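Local coordinates for S-M checkpoint control protein RAD4 (PDB 4BU0) that acts as a checkpoint adaptor needed for DNA replication, its paired BRCT1,2 domains binding phosphorylated Crb2 to establish the DNA damage checkpoint, at residues Lys159-Ser171 / Asn175-Leu185. Residues are numbered along the deposited sequence; the frame is centred on the assembly and turned at random.
Sequences KINVVCVEWLWQS and NAVLEPQYFQL
One face of the F183 ring lies against the backbone of helix 166-174 at W167, with W167 CA 3.7 Å from the ring centroid and nearly on its normal, a CH-pi contact. The amide of Q170 stands at the edge of the same ring, turned 89° to it, and its NE2 is tied to E166 OE2. A chi1 of 165° carries the W167 indole beside F183, its edge toward the phenyl face in an offset edge-to-face pair, planes 73° apart. S171 OG sits over one indole face, near the rim; V177 CG1 and the carbonyl of L178 are at its edge, and H141 stacks on the ring. W167 NE1 gives L178 O a bent 2.8 Å hydrogen bond, close to the indole plane. S171 OG donates to W167 O and accepts from L178 N at 3.1 Å, so this buried hydroxyl links helix to tail. Farther along, C164 N donates a hydrogen bond to F183 O at 2.9 Å, P180 packs on V163 CG1, and V162 O takes two waters, one shared with P180 O, the other with L185 N. With an alanine at F183, the W167 backbone is likely to lose its aromatic cover and the indole edge its partner. Polar bonds thus fix the tail's course while F183 supplies the main apolar contact, so the C-terminal segment of the second BRCT domain folds back along helix 166-174 to strand 161-163.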
loop_
_atom_site.group_PDB
_atom_site.type_symbol
_atom_site.label_atom_id
_atom_site.label_comp_id
_atom_site.label_asym_id
_atom_site.label_seq_id
_atom_site.Cartn_x
_atom_site.Cartn_y
_atom_site.Cartn_z
ATOM N N LYS A 159 8.612 -15.605 9.627
ATOM C CA LYS A 159 9.129 -14.941 8.417
ATOM C C LYS A 159 8.444 -13.584 8.190
ATOM O O LYS A 159 8.109 -13.206 7.060
ATOM C CB LYS A 159 9.005 -15.863 7.180
ATOM C CG LYS A 159 9.842 -17.141 7.368
ATOM C CD LYS A 159 9.925 -18.016 6.117
ATOM C CE LYS A 159 10.350 -19.437 6.440
ATOM N NZ LYS A 159 11.637 -19.507 7.198
ATOM N N ILE A 160 8.212 -12.859 9.312
ATOM C CA ILE A 160 7.628 -11.521 9.262
ATOM C C ILE A 160 8.763 -10.511 9.122
ATOM O O ILE A 160 9.774 -10.634 9.804
ATOM C CB ILE A 160 6.791 -11.257 10.522
ATOM C CG1 ILE A 160 5.539 -12.167 10.553
ATOM C CG2 ILE A 160 6.427 -9.759 10.642
ATOM C CD1 ILE A 160 4.817 -12.169 11.869
ATOM N N ASN A 161 8.577 -9.507 8.244
ATOM C CA ASN A 161 9.566 -8.443 8.061
ATOM C C ASN A 161 9.884 -7.759 9.378
ATOM O O ASN A 161 8.943 -7.355 10.086
ATOM C CB ASN A 161 9.008 -7.378 7.109
ATOM C CG ASN A 161 8.665 -7.836 5.722
ATOM O OD1 ASN A 161 9.309 -8.751 5.173
ATOM N ND2 ASN A 161 7.651 -7.202 5.120
ATOM N N VAL A 162 11.183 -7.608 9.690
ATOM C CA VAL A 162 11.638 -6.879 10.864
ATOM C C VAL A 162 12.413 -5.714 10.327
ATOM O O VAL A 162 13.405 -5.912 9.624
ATOM C CB VAL A 162 12.479 -7.736 11.824
ATOM C CG1 VAL A 162 12.877 -6.904 13.050
ATOM C CG2 VAL A 162 11.693 -8.990 12.249
ATOM N N VAL A 163 11.922 -4.501 10.592
ATOM C CA VAL A 163 12.560 -3.303 10.056
ATOM C C VAL A 163 12.812 -2.279 11.146
ATOM O O VAL A 163 12.174 -2.304 12.208
ATOM C CB VAL A 163 11.648 -2.668 8.965
ATOM C CG1 VAL A 163 11.519 -3.573 7.741
ATOM C CG2 VAL A 163 10.245 -2.297 9.499
ATOM N N CYS A 164 13.739 -1.361 10.880
ATOM C CA CYS A 164 13.884 -0.214 11.768
ATOM C C CYS A 164 12.842 0.850 11.377
ATOM O O CYS A 164 12.218 0.764 10.301
ATOM C CB CYS A 164 15.290 0.355 11.751
ATOM S SG CYS A 164 15.776 0.981 10.148
ATOM N N VAL A 165 12.637 1.829 12.263
ATOM C CA VAL A 165 11.575 2.797 12.062
ATOM C C VAL A 165 11.778 3.648 10.779
ATOM O O VAL A 165 10.822 4.207 10.256
ATOM C CB VAL A 165 11.343 3.660 13.321
ATOM C CG1 VAL A 165 12.524 4.600 13.583
ATOM C CG2 VAL A 165 10.008 4.403 13.257
ATOM N N GLU A 166 13.019 3.738 10.277
ATOM C CA GLU A 166 13.283 4.484 9.052
ATOM C C GLU A 166 12.463 3.935 7.882
ATOM O O GLU A 166 12.107 4.680 6.978
ATOM C CB GLU A 166 14.780 4.411 8.757
ATOM C CG GLU A 166 15.268 5.365 7.671
ATOM C CD GLU A 166 15.106 6.862 7.895
ATOM O OE1 GLU A 166 14.790 7.299 9.025
ATOM O OE2 GLU A 166 15.195 7.591 6.881
ATOM N N TRP A 167 12.080 2.647 7.941
ATOM C CA TRP A 167 11.184 2.105 6.915
ATOM C C TRP A 167 9.883 2.898 6.862
ATOM O O TRP A 167 9.362 3.202 5.788
ATOM C CB TRP A 167 10.869 0.625 7.212
ATOM C CG TRP A 167 9.691 0.121 6.420
ATOM C CD1 TRP A 167 9.696 -0.295 5.116
ATOM C CD2 TRP A 167 8.332 0.010 6.875
ATOM N NE1 TRP A 167 8.414 -0.613 4.716
ATOM C CE2 TRP A 167 7.555 -0.423 5.776
ATOM C CE3 TRP A 167 7.700 0.245 8.113
ATOM C CZ2 TRP A 167 6.169 -0.604 5.870
ATOM C CZ3 TRP A 167 6.329 0.056 8.212
ATOM C CH2 TRP A 167 5.580 -0.364 7.100
ATOM N N LEU A 168 9.331 3.173 8.051
ATOM C CA LEU A 168 8.090 3.904 8.121
ATOM C C LEU A 168 8.243 5.332 7.624
ATOM O O LEU A 168 7.414 5.798 6.833
ATOM C CB LEU A 168 7.601 3.894 9.586
ATOM C CG LEU A 168 6.297 4.680 9.849
ATOM C CD1 LEU A 168 5.115 4.070 9.097
ATOM C CD2 LEU A 168 5.990 4.697 11.357
ATOM N N TRP A 169 9.285 6.005 8.067
ATOM C CA TRP A 169 9.446 7.379 7.662
ATOM C C TRP A 169 9.682 7.514 6.173
ATOM O O TRP A 169 9.106 8.349 5.574
ATOM C CB TRP A 169 10.538 8.071 8.472
ATOM C CG TRP A 169 10.417 7.964 9.976
ATOM C CD1 TRP A 169 11.430 7.747 10.822
ATOM C CD2 TRP A 169 9.242 8.093 10.781
ATOM N NE1 TRP A 169 10.972 7.704 12.105
ATOM C CE2 TRP A 169 9.630 7.912 12.090
ATOM C CE3 TRP A 169 7.907 8.327 10.520
ATOM C CZ2 TRP A 169 8.730 7.955 13.125
ATOM C CZ3 TRP A 169 7.045 8.368 11.563
ATOM C CH2 TRP A 169 7.464 8.168 12.821
ATOM N N GLN A 170 10.540 6.663 5.633
ATOM C CA GLN A 170 10.789 6.779 4.195
ATOM C C GLN A 170 9.575 6.334 3.366
ATOM O O GLN A 170 9.374 6.875 2.279
ATOM C CB GLN A 170 12.050 6.004 3.795
ATOM C CG GLN A 170 13.298 6.731 4.302
ATOM C CD GLN A 170 14.566 6.245 3.612
ATOM O OE1 GLN A 170 14.544 5.760 2.469
ATOM N NE2 GLN A 170 15.690 6.363 4.320
ATOM N N SER A 171 8.786 5.331 3.843
ATOM C CA SER A 171 7.595 4.898 3.102
ATOM C C SER A 171 6.588 6.027 3.078
ATOM O O SER A 171 6.021 6.325 2.024
ATOM C CB SER A 171 6.977 3.656 3.755
ATOM O OG SER A 171 7.813 2.520 3.584
ATOM N N ASN A 175 5.238 7.926 -0.272
ATOM C CA ASN A 175 3.827 7.607 -0.525
ATOM C C ASN A 175 3.683 6.178 -1.045
ATOM O O ASN A 175 2.851 5.888 -1.929
ATOM C CB ASN A 175 3.187 8.616 -1.507
ATOM C CG ASN A 175 3.194 10.032 -1.002
ATOM O OD1 ASN A 175 3.753 10.933 -1.630
ATOM N ND2 ASN A 175 2.570 10.260 0.147
ATOM N N ALA A 176 4.521 5.259 -0.538
ATOM C CA ALA A 176 4.486 3.863 -0.957
ATOM C C ALA A 176 5.211 3.041 0.065
ATOM O O ALA A 176 6.200 3.521 0.654
ATOM C CB ALA A 176 5.150 3.681 -2.320
ATOM N N VAL A 177 4.761 1.797 0.251
ATOM C CA VAL A 177 5.461 0.837 1.093
ATOM C C VAL A 177 6.760 0.491 0.427
ATOM O O VAL A 177 6.766 0.058 -0.740
ATOM C CB VAL A 177 4.613 -0.437 1.287
ATOM C CG1 VAL A 177 5.412 -1.550 1.998
ATOM C CG2 VAL A 177 3.335 -0.104 2.054
ATOM N N LEU A 178 7.864 0.671 1.154
ATOM C CA LEU A 178 9.183 0.298 0.631
ATOM C C LEU A 178 9.562 -1.094 1.105
ATOM O O LEU A 178 9.067 -1.581 2.125
ATOM C CB LEU A 178 10.250 1.315 1.039
ATOM C CG LEU A 178 9.931 2.741 0.588
ATOM C CD1 LEU A 178 10.976 3.745 1.127
ATOM C CD2 LEU A 178 9.815 2.843 -0.939
ATOM N N GLU A 179 10.459 -1.749 0.367
ATOM C CA GLU A 179 10.863 -3.120 0.663
ATOM C C GLU A 179 11.697 -3.170 1.945
ATOM O O GLU A 179 12.464 -2.242 2.251
ATOM C CB GLU A 179 11.590 -3.747 -0.532
ATOM C CG GLU A 179 10.591 -4.121 -1.614
ATOM C CD GLU A 179 11.242 -4.691 -2.860
ATOM O OE1 GLU A 179 11.913 -5.745 -2.747
ATOM O OE2 GLU A 179 11.123 -4.064 -3.939
ATOM N N PRO A 180 11.557 -4.276 2.700
ATOM C CA PRO A 180 12.163 -4.340 4.043
ATOM C C PRO A 180 13.675 -4.537 4.082
ATOM O O PRO A 180 14.286 -4.153 5.076
ATOM C CB PRO A 180 11.474 -5.572 4.671
ATOM C CG PRO A 180 11.191 -6.478 3.466
ATOM C CD PRO A 180 10.712 -5.460 2.429
ATOM N N GLN A 181 14.270 -5.146 3.045
ATOM C CA GLN A 181 15.710 -5.452 3.090
ATOM C C GLN A 181 16.571 -4.191 3.141
ATOM O O GLN A 181 17.749 -4.270 3.508
ATOM C CB GLN A 181 16.133 -6.348 1.914
ATOM C CG GLN A 181 15.959 -5.734 0.530
ATOM C CD GLN A 181 14.595 -5.968 -0.095
ATOM O OE1 GLN A 181 13.602 -6.201 0.598
ATOM N NE2 GLN A 181 14.536 -5.951 -1.435
ATOM N N TYR A 182 15.985 -3.039 2.824
ATOM C CA TYR A 182 16.740 -1.785 2.874
ATOM C C TYR A 182 16.733 -1.147 4.264
ATOM O O TYR A 182 17.390 -0.121 4.478
ATOM C CB TYR A 182 16.182 -0.803 1.845
ATOM C CG TYR A 182 16.210 -1.394 0.458
ATOM C CD1 TYR A 182 17.418 -1.681 -0.173
ATOM C CD2 TYR A 182 15.033 -1.759 -0.185
ATOM C CE1 TYR A 182 17.452 -2.273 -1.433
ATOM C CE2 TYR A 182 15.051 -2.324 -1.458
ATOM C CZ TYR A 182 16.262 -2.589 -2.071
ATOM O OH TYR A 182 16.290 -3.156 -3.316
ATOM N N PHE A 183 15.975 -1.735 5.198
ATOM C CA PHE A 183 15.785 -1.161 6.521
ATOM C C PHE A 183 16.019 -2.199 7.609
ATOM O O PHE A 183 15.285 -2.263 8.592
ATOM C CB PHE A 183 14.356 -0.561 6.635
ATOM C CG PHE A 183 14.102 0.489 5.578
ATOM C CD1 PHE A 183 14.624 1.772 5.710
ATOM C CD2 PHE A 183 13.417 0.168 4.408
ATOM C CE1 PHE A 183 14.464 2.710 4.687
ATOM C CE2 PHE A 183 13.230 1.119 3.408
ATOM C CZ PHE A 183 13.744 2.385 3.553
ATOM N N GLN A 184 17.074 -3.001 7.454
ATOM C CA GLN A 184 17.407 -4.025 8.445
ATOM C C GLN A 184 18.052 -3.406 9.667
ATOM O O GLN A 184 18.721 -2.375 9.578
ATOM C CB GLN A 184 18.374 -5.055 7.818
ATOM C CG GLN A 184 17.812 -5.761 6.583
ATOM C CD GLN A 184 18.813 -6.680 5.907
ATOM O OE1 GLN A 184 19.329 -7.629 6.505
ATOM N NE2 GLN A 184 19.089 -6.448 4.627
ATOM N N LEU A 185 17.887 -4.054 10.817
ATOM C CA LEU A 185 18.517 -3.600 12.050
ATOM C C LEU A 185 20.028 -3.886 12.028
ATOM O O LEU A 185 20.457 -4.780 11.294
ATOM C CB LEU A 185 17.863 -4.301 13.231
ATOM C CG LEU A 185 16.747 -3.479 13.885
ATOM C CD1 LEU A 185 15.454 -3.542 13.081
ATOM C CD2 LEU A 185 16.450 -4.010 15.223
HETATM O O HOH W 1 14.599 -6.071 7.155
HETATM O O HOH W 2 16.028 -6.387 10.537
#